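Long-range contacts in Myo-inositol phosphohydrolase (Mitsuokella multacida, PDB 4WU3), which binds inositol tetrakisphosphate and probably removes phosphate from myo-inositol hexakisphosphate (phytate), as a PTP-like phytase with two phosphatase-like repeats: residues L60-R65 with S242-G247; Y117-R122 with L238-Y243. The protein carries 2 engineered substitutions. All blocks are in the same frame, centred on the assembly; numbering follows the deposited sequence.

Contact 1 (L60-R65 with S242-G247). Engineered in segment 242-247: Ser242 (natural residue Cys). With PO4 (phosphate ion), chain G.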
loop_
_atom_site.group_PDB
_atom_site.type_symbol
_atom_site.label_atom_id
_atom_site.label_comp_id
_atom_site.label_asym_id
_atom_site.label_seq_id
_atom_site.Cartn_x
_atom_site.Cartn_y
_atom_site.Cartn_z
ATOM N N LEU A 60 31.411 14.910 -2.154
ATOM C CA LEU A 60 30.615 13.813 -1.648
ATOM C C LEU A 60 29.175 14.056 -2.074
ATOM O O LEU A 60 28.721 15.200 -2.108
ATOM C CB LEU A 60 30.704 13.738 -0.129
ATOM C CG LEU A 60 32.016 13.248 0.464
ATOM C CD1 LEU A 60 31.917 13.233 1.980
ATOM C CD2 LEU A 60 32.373 11.861 -0.053
ATOM N N PRO A 61 28.445 12.985 -2.401
ATOM C CA PRO A 61 27.072 13.160 -2.839
ATOM C C PRO A 61 26.106 13.442 -1.703
ATOM O O PRO A 61 26.466 13.385 -0.536
ATOM C CB PRO A 61 26.739 11.826 -3.482
ATOM C CG PRO A 61 27.575 10.837 -2.748
ATOM C CD PRO A 61 28.846 11.566 -2.388
ATOM N N ARG A 62 24.874 13.735 -2.096
ATOM C CA ARG A 62 23.746 13.972 -1.219
ATOM C C ARG A 62 23.550 12.862 -0.191
ATOM O O ARG A 62 23.598 11.679 -0.516
ATOM C CB ARG A 62 22.499 14.103 -2.103
ATOM C CG ARG A 62 21.171 14.251 -1.382
ATOM C CD ARG A 62 20.043 14.285 -2.396
ATOM N NE ARG A 62 18.741 14.510 -1.774
ATOM C CZ ARG A 62 17.583 14.219 -2.351
ATOM N NH1 ARG A 62 17.556 13.688 -3.566
ATOM N NH2 ARG A 62 16.451 14.456 -1.716
ATOM N N ASN A 63 23.337 13.266 1.057
ATOM C CA ASN A 63 23.025 12.346 2.142
ATOM C C ASN A 63 24.091 11.303 2.393
ATOM O O ASN A 63 23.795 10.220 2.887
ATOM C CB ASN A 63 21.675 11.659 1.883
ATOM C CG ASN A 63 20.514 12.602 2.092
ATOM O OD1 ASN A 63 20.556 13.449 2.989
ATOM N ND2 ASN A 63 19.486 12.487 1.253
ATOM N N PHE A 64 25.332 11.621 2.066
ATOM C CA PHE A 64 26.413 10.699 2.359
ATOM C C PHE A 64 26.578 10.533 3.872
ATOM O O PHE A 64 26.568 11.508 4.615
ATOM C CB PHE A 64 27.736 11.178 1.771
ATOM C CG PHE A 64 28.882 10.275 2.110
ATOM C CD1 PHE A 64 29.178 9.180 1.312
ATOM C CD2 PHE A 64 29.625 10.484 3.251
ATOM C CE1 PHE A 64 30.205 8.327 1.641
ATOM C CE2 PHE A 64 30.656 9.632 3.579
ATOM C CZ PHE A 64 30.943 8.551 2.779
ATOM N N ARG A 65 26.736 9.301 4.332
ATOM C CA ARG A 65 27.143 9.078 5.712
ATOM C C ARG A 65 27.883 7.770 5.833
ATOM O O ARG A 65 27.701 6.863 5.026
ATOM C CB ARG A 65 25.955 9.090 6.675
ATOM C CG ARG A 65 24.992 7.910 6.545
ATOM C CD ARG A 65 23.970 8.148 5.445
ATOM N NE ARG A 65 22.752 7.371 5.641
ATOM C CZ ARG A 65 21.710 7.402 4.815
ATOM N NH1 ARG A 65 21.735 8.157 3.733
ATOM N NH2 ARG A 65 20.643 6.674 5.063
ATOM N N SER A 242 20.527 4.509 -3.324
ATOM C CA SER A 242 19.315 4.449 -4.107
ATOM C C SER A 242 19.296 5.713 -4.974
ATOM O O SER A 242 20.349 6.094 -5.512
ATOM C CB SER A 242 18.111 4.360 -3.180
ATOM O OG SER A 242 18.305 5.157 -2.015
ATOM N N TYR A 243 18.144 6.367 -5.134
ATOM C CA TYR A 243 18.163 7.672 -5.790
ATOM C C TYR A 243 18.517 8.787 -4.797
ATOM O O TYR A 243 19.484 9.528 -5.007
ATOM C CB TYR A 243 16.864 8.016 -6.525
ATOM C CG TYR A 243 16.956 9.424 -7.081
ATOM C CD1 TYR A 243 17.829 9.718 -8.123
ATOM C CD2 TYR A 243 16.252 10.469 -6.509
ATOM C CE1 TYR A 243 17.966 10.998 -8.603
ATOM C CE2 TYR A 243 16.380 11.768 -6.989
ATOM C CZ TYR A 243 17.238 12.023 -8.035
ATOM O OH TYR A 243 17.381 13.309 -8.520
ATOM N N ALA A 244 17.756 8.891 -3.710
ATOM C CA ALA A 244 17.892 10.021 -2.804
ATOM C C ALA A 244 18.724 9.684 -1.568
ATOM O O ALA A 244 19.094 10.568 -0.803
ATOM C CB ALA A 244 16.516 10.518 -2.396
ATOM N N GLY A 245 19.029 8.406 -1.379
ATOM C CA GLY A 245 19.742 7.961 -0.201
ATOM C C GLY A 245 18.864 8.086 1.030
ATOM O O GLY A 245 19.358 8.188 2.169
ATOM N N MET A 246 17.556 8.061 0.793
ATOM C CA MET A 246 16.574 8.182 1.863
ATOM C C MET A 246 15.924 6.841 2.205
ATOM O O MET A 246 16.434 6.124 3.057
ATOM C CB MET A 246 15.528 9.240 1.497
ATOM C CG MET A 246 16.137 10.632 1.428
ATOM S SD MET A 246 14.985 11.964 1.028
ATOM C CE MET A 246 14.036 12.012 2.548
ATOM N N GLY A 247 14.820 6.496 1.547
ATOM C CA GLY A 247 14.061 5.285 1.885
ATOM C C GLY A 247 14.766 3.938 1.710
ATOM O O GLY A 247 15.063 3.231 2.681
HETATM P P PO4 G . 15.213 6.626 -2.082
HETATM O O1 PO4 G . 14.267 7.689 -1.577
HETATM O O2 PO4 G . 16.460 6.726 -1.231
HETATM O O3 PO4 G . 15.539 6.839 -3.537
HETATM O O4 PO4 G . 14.638 5.229 -1.937
HETATM O O HOH W 1 19.694 12.482 -5.280
#
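With CG trans to the backbone N (chi1 175°) and the chain straight as far as NE, Arg62 reaches out to Ala244 in the phosphate-binding P-loop of a PTP-like phosphatase, while Arg65, bent once at chi2 (-84°), meets the carbonyl of Gly245. The loop runs from Ser242, engineered in place of the natural Cys, to the start of helix 247-261, with Met246 as N-cap. Its backbone N-H groups turn inward: Ala244 N lies 3.0 Å from phosphate O3 and Met246 N 2.7 Å from O2. Arg248 also binds this anion. The carbonyls of Ala244 and Gly245 are taken up on the outer side by the loop 60-65, whose Pro61-Phe64 type II turn presents Asn63. Asn63 ND2 donates to Ala244 O at 2.8 Å, in its own amide plane and almost in line with the carbonyl bond. Two acceptors share Arg65 NH1, both in the guanidinium plane: Gly245 O at 2.8 Å and Asn63 O of its own loop, which fixes the rotation of the guanidinium. Ala244 CB sits over one face of the Arg62 guanidinium, 3.5 Å from NH1, and Asp176 forms a weak, long ion pair with the same group. At the edge of that guanidinium, a water accepts from Arg62 NH1 and donates to Tyr243 O, both at 3.0 Å.

Contact 2 (Y117-R122 with L238-Y243). Engineered in segment 238-243: Ser242 (natural residue Cys). With PO4 (phosphate ion), chain G.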
loop_
_atom_site.group_PDB
_atom_site.type_symbol
_atom_site.label_atom_id
_atom_site.label_comp_id
_atom_site.label_asym_id
_atom_site.label_seq_id
_atom_site.Cartn_x
_atom_site.Cartn_y
_atom_site.Cartn_z
ATOM N N TYR A 117 32.386 -2.252 -2.289
ATOM C CA TYR A 117 31.230 -2.798 -3.004
ATOM C C TYR A 117 30.128 -1.752 -3.116
ATOM O O TYR A 117 29.591 -1.295 -2.118
ATOM C CB TYR A 117 30.693 -4.056 -2.309
ATOM C CG TYR A 117 31.654 -5.217 -2.381
ATOM C CD1 TYR A 117 32.763 -5.262 -1.555
ATOM C CD2 TYR A 117 31.474 -6.257 -3.294
ATOM C CE1 TYR A 117 33.665 -6.306 -1.627
ATOM C CE2 TYR A 117 32.385 -7.310 -3.371
ATOM C CZ TYR A 117 33.470 -7.329 -2.527
ATOM O OH TYR A 117 34.393 -8.362 -2.564
ATOM N N ASP A 118 29.822 -1.366 -4.346
ATOM C CA ASP A 118 28.711 -0.493 -4.633
ATOM C C ASP A 118 27.466 -1.351 -4.660
ATOM O O ASP A 118 27.322 -2.220 -5.520
ATOM C CB ASP A 118 28.925 0.187 -5.986
ATOM C CG ASP A 118 27.720 0.986 -6.446
ATOM O OD1 ASP A 118 26.953 1.477 -5.589
ATOM O OD2 ASP A 118 27.546 1.131 -7.677
ATOM N N VAL A 119 26.583 -1.127 -3.695
ATOM C CA VAL A 119 25.297 -1.798 -3.671
ATOM C C VAL A 119 24.250 -0.839 -4.194
ATOM O O VAL A 119 23.797 0.069 -3.482
ATOM C CB VAL A 119 24.920 -2.278 -2.257
ATOM C CG1 VAL A 119 23.585 -3.003 -2.276
ATOM C CG2 VAL A 119 26.007 -3.192 -1.699
ATOM N N ASP A 120 23.879 -1.076 -5.450
ATOM C CA ASP A 120 22.982 -0.238 -6.219
ATOM C C ASP A 120 21.557 -0.737 -6.087
ATOM O O ASP A 120 21.194 -1.746 -6.688
ATOM C CB ASP A 120 23.419 -0.291 -7.686
ATOM C CG ASP A 120 22.547 0.535 -8.593
ATOM O OD1 ASP A 120 21.612 1.180 -8.089
ATOM O OD2 ASP A 120 22.807 0.534 -9.824
ATOM N N LEU A 121 20.736 -0.019 -5.324
ATOM C CA LEU A 121 19.400 -0.507 -4.985
ATOM C C LEU A 121 18.326 -0.056 -5.977
ATOM O O LEU A 121 17.138 -0.213 -5.733
ATOM C CB LEU A 121 19.025 -0.054 -3.564
ATOM C CG LEU A 121 20.003 -0.455 -2.465
ATOM C CD1 LEU A 121 19.712 0.289 -1.167
ATOM C CD2 LEU A 121 19.990 -1.970 -2.259
ATOM N N ARG A 122 18.736 0.499 -7.104
ATOM C CA ARG A 122 17.780 1.198 -7.956
ATOM C C ARG A 122 17.175 0.303 -9.013
ATOM O O ARG A 122 17.883 -0.223 -9.875
ATOM C CB ARG A 122 18.436 2.394 -8.640
ATOM C CG ARG A 122 19.011 3.444 -7.702
ATOM C CD ARG A 122 19.688 4.546 -8.505
ATOM N NE ARG A 122 18.737 5.421 -9.180
ATOM C CZ ARG A 122 19.093 6.350 -10.059
ATOM N NH1 ARG A 122 20.374 6.498 -10.373
ATOM N NH2 ARG A 122 18.178 7.125 -10.633
ATOM N N LEU A 238 30.958 -1.890 2.289
ATOM C CA LEU A 238 29.686 -1.781 1.581
ATOM C C LEU A 238 29.161 -0.350 1.545
ATOM O O LEU A 238 29.028 0.305 2.575
ATOM C CB LEU A 238 28.639 -2.675 2.248
ATOM C CG LEU A 238 28.879 -4.183 2.146
ATOM C CD1 LEU A 238 27.649 -4.948 2.617
ATOM C CD2 LEU A 238 29.234 -4.587 0.726
ATOM N N HIS A 239 28.867 0.128 0.344
ATOM C CA HIS A 239 28.259 1.431 0.174
ATOM C C HIS A 239 26.900 1.247 -0.475
ATOM O O HIS A 239 26.821 0.829 -1.631
ATOM C CB HIS A 239 29.127 2.334 -0.708
ATOM C CG HIS A 239 28.574 3.708 -0.858
ATOM N ND1 HIS A 239 28.774 4.690 0.085
ATOM C CD2 HIS A 239 27.769 4.249 -1.804
ATOM C CE1 HIS A 239 28.135 5.786 -0.282
ATOM N NE2 HIS A 239 27.520 5.547 -1.427
ATOM N N TYR A 240 25.839 1.534 0.279
ATOM C CA TYR A 240 24.472 1.399 -0.210
ATOM C C TYR A 240 23.997 2.715 -0.807
ATOM O O TYR A 240 24.253 3.804 -0.262
ATOM C CB TYR A 240 23.516 1.026 0.923
ATOM C CG TYR A 240 23.822 -0.276 1.608
ATOM C CD1 TYR A 240 23.489 -1.481 1.024
ATOM C CD2 TYR A 240 24.429 -0.296 2.858
ATOM C CE1 TYR A 240 23.769 -2.677 1.656
ATOM C CE2 TYR A 240 24.712 -1.479 3.497
ATOM C CZ TYR A 240 24.382 -2.673 2.897
ATOM O OH TYR A 240 24.679 -3.865 3.534
ATOM N N HIS A 241 23.301 2.629 -1.927
ATOM C CA HIS A 241 22.671 3.818 -2.470
ATOM C C HIS A 241 21.406 3.518 -3.284
ATOM O O HIS A 241 21.230 2.429 -3.850
ATOM C CB HIS A 241 23.676 4.606 -3.304
ATOM C CG HIS A 241 23.729 4.185 -4.732
ATOM N ND1 HIS A 241 22.833 4.647 -5.673
ATOM C CD2 HIS A 241 24.562 3.342 -5.381
ATOM C CE1 HIS A 241 23.111 4.098 -6.841
ATOM N NE2 HIS A 241 24.155 3.303 -6.689
ATOM N N SER A 242 20.527 4.509 -3.324
ATOM C CA SER A 242 19.315 4.449 -4.107
ATOM C C SER A 242 19.296 5.713 -4.974
ATOM O O SER A 242 20.349 6.094 -5.512
ATOM C CB SER A 242 18.111 4.360 -3.180
ATOM O OG SER A 242 18.305 5.157 -2.015
ATOM N N TYR A 243 18.144 6.367 -5.134
ATOM C CA TYR A 243 18.163 7.672 -5.790
ATOM C C TYR A 243 18.517 8.787 -4.797
ATOM O O TYR A 243 19.484 9.528 -5.007
ATOM C CB TYR A 243 16.864 8.016 -6.525
ATOM C CG TYR A 243 16.956 9.424 -7.081
ATOM C CD1 TYR A 243 17.829 9.718 -8.123
ATOM C CD2 TYR A 243 16.252 10.469 -6.509
ATOM C CE1 TYR A 243 17.966 10.998 -8.603
ATOM C CE2 TYR A 243 16.380 11.768 -6.989
ATOM C CZ TYR A 243 17.238 12.023 -8.035
ATOM O OH TYR A 243 17.381 13.309 -8.520
HETATM P P PO4 G . 15.213 6.626 -2.082
HETATM O O1 PO4 G . 14.267 7.689 -1.577
HETATM O O2 PO4 G . 16.460 6.726 -1.231
HETATM O O3 PO4 G . 15.539 6.839 -3.537
HETATM O O4 PO4 G . 14.638 5.229 -1.937
#
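The parallel pairing of strands 117-122 and 238-241 lies inside the mixed sheet of the PTP-like domain, and the second strand runs straight into the phosphate-binding P-loop. Four backbone bonds make the ladder, from His239 N to Tyr117 O (2.9 Å) through to Leu121 N to His241 O (2.9 Å). On one face Val119 and Tyr240 lie side by side, Val119 CG1 3.6 Å from Tyr240 CD1, while Leu238 CD2 packs on Tyr117 CB. The other face is polar. His241 has its ring swung between backbone N and carbonyl carbon (chi1 88°), which lets ND1 donate to Ser242 O at 2.9 Å in the ring plane and turns CD2 to Asp118 OD1, 3.0 Å away at the ring edge. The carboxylate is nearly coplanar with the ring, 14° apart; His241 NE2 is held by Glu195. Farther along, Arg122 lays CD 3.4 Å from Ser242 O and places a guanidinium face by Tyr243 CD1, with salt bridges to Glu124 and Asp53. Strand 205-211 bonds to the outer side of 117-122, while Phe252 and His256 of helix 247-261 and Phe225 and Phe228 of helix 219-230 cover the Leu238-Tyr240 face.

How the contacts relate
Both contacts involve the same piece of chain, which leaves strand 237-241 at Ser242 and Tyr243 and closes round the phosphate. Contact 2 is buried core, a regular ladder of main-chain bonds with apolar packing on one face and charged or polar groups on the other. Contact 1 is only partly buried and buries much less surface (263 against 601 Å², both sides summed); no strand pairing links its segments, and side-chain donors of loop 60-65 reach backbone carbonyls. Contact 2 pairs the strand that leads into the P-loop, contact 1 binds the outward carbonyls of its turn. Their centres are 9 Å apart, and they touch where Phe64 CE1 packs 3.8 Å from His239 CE1.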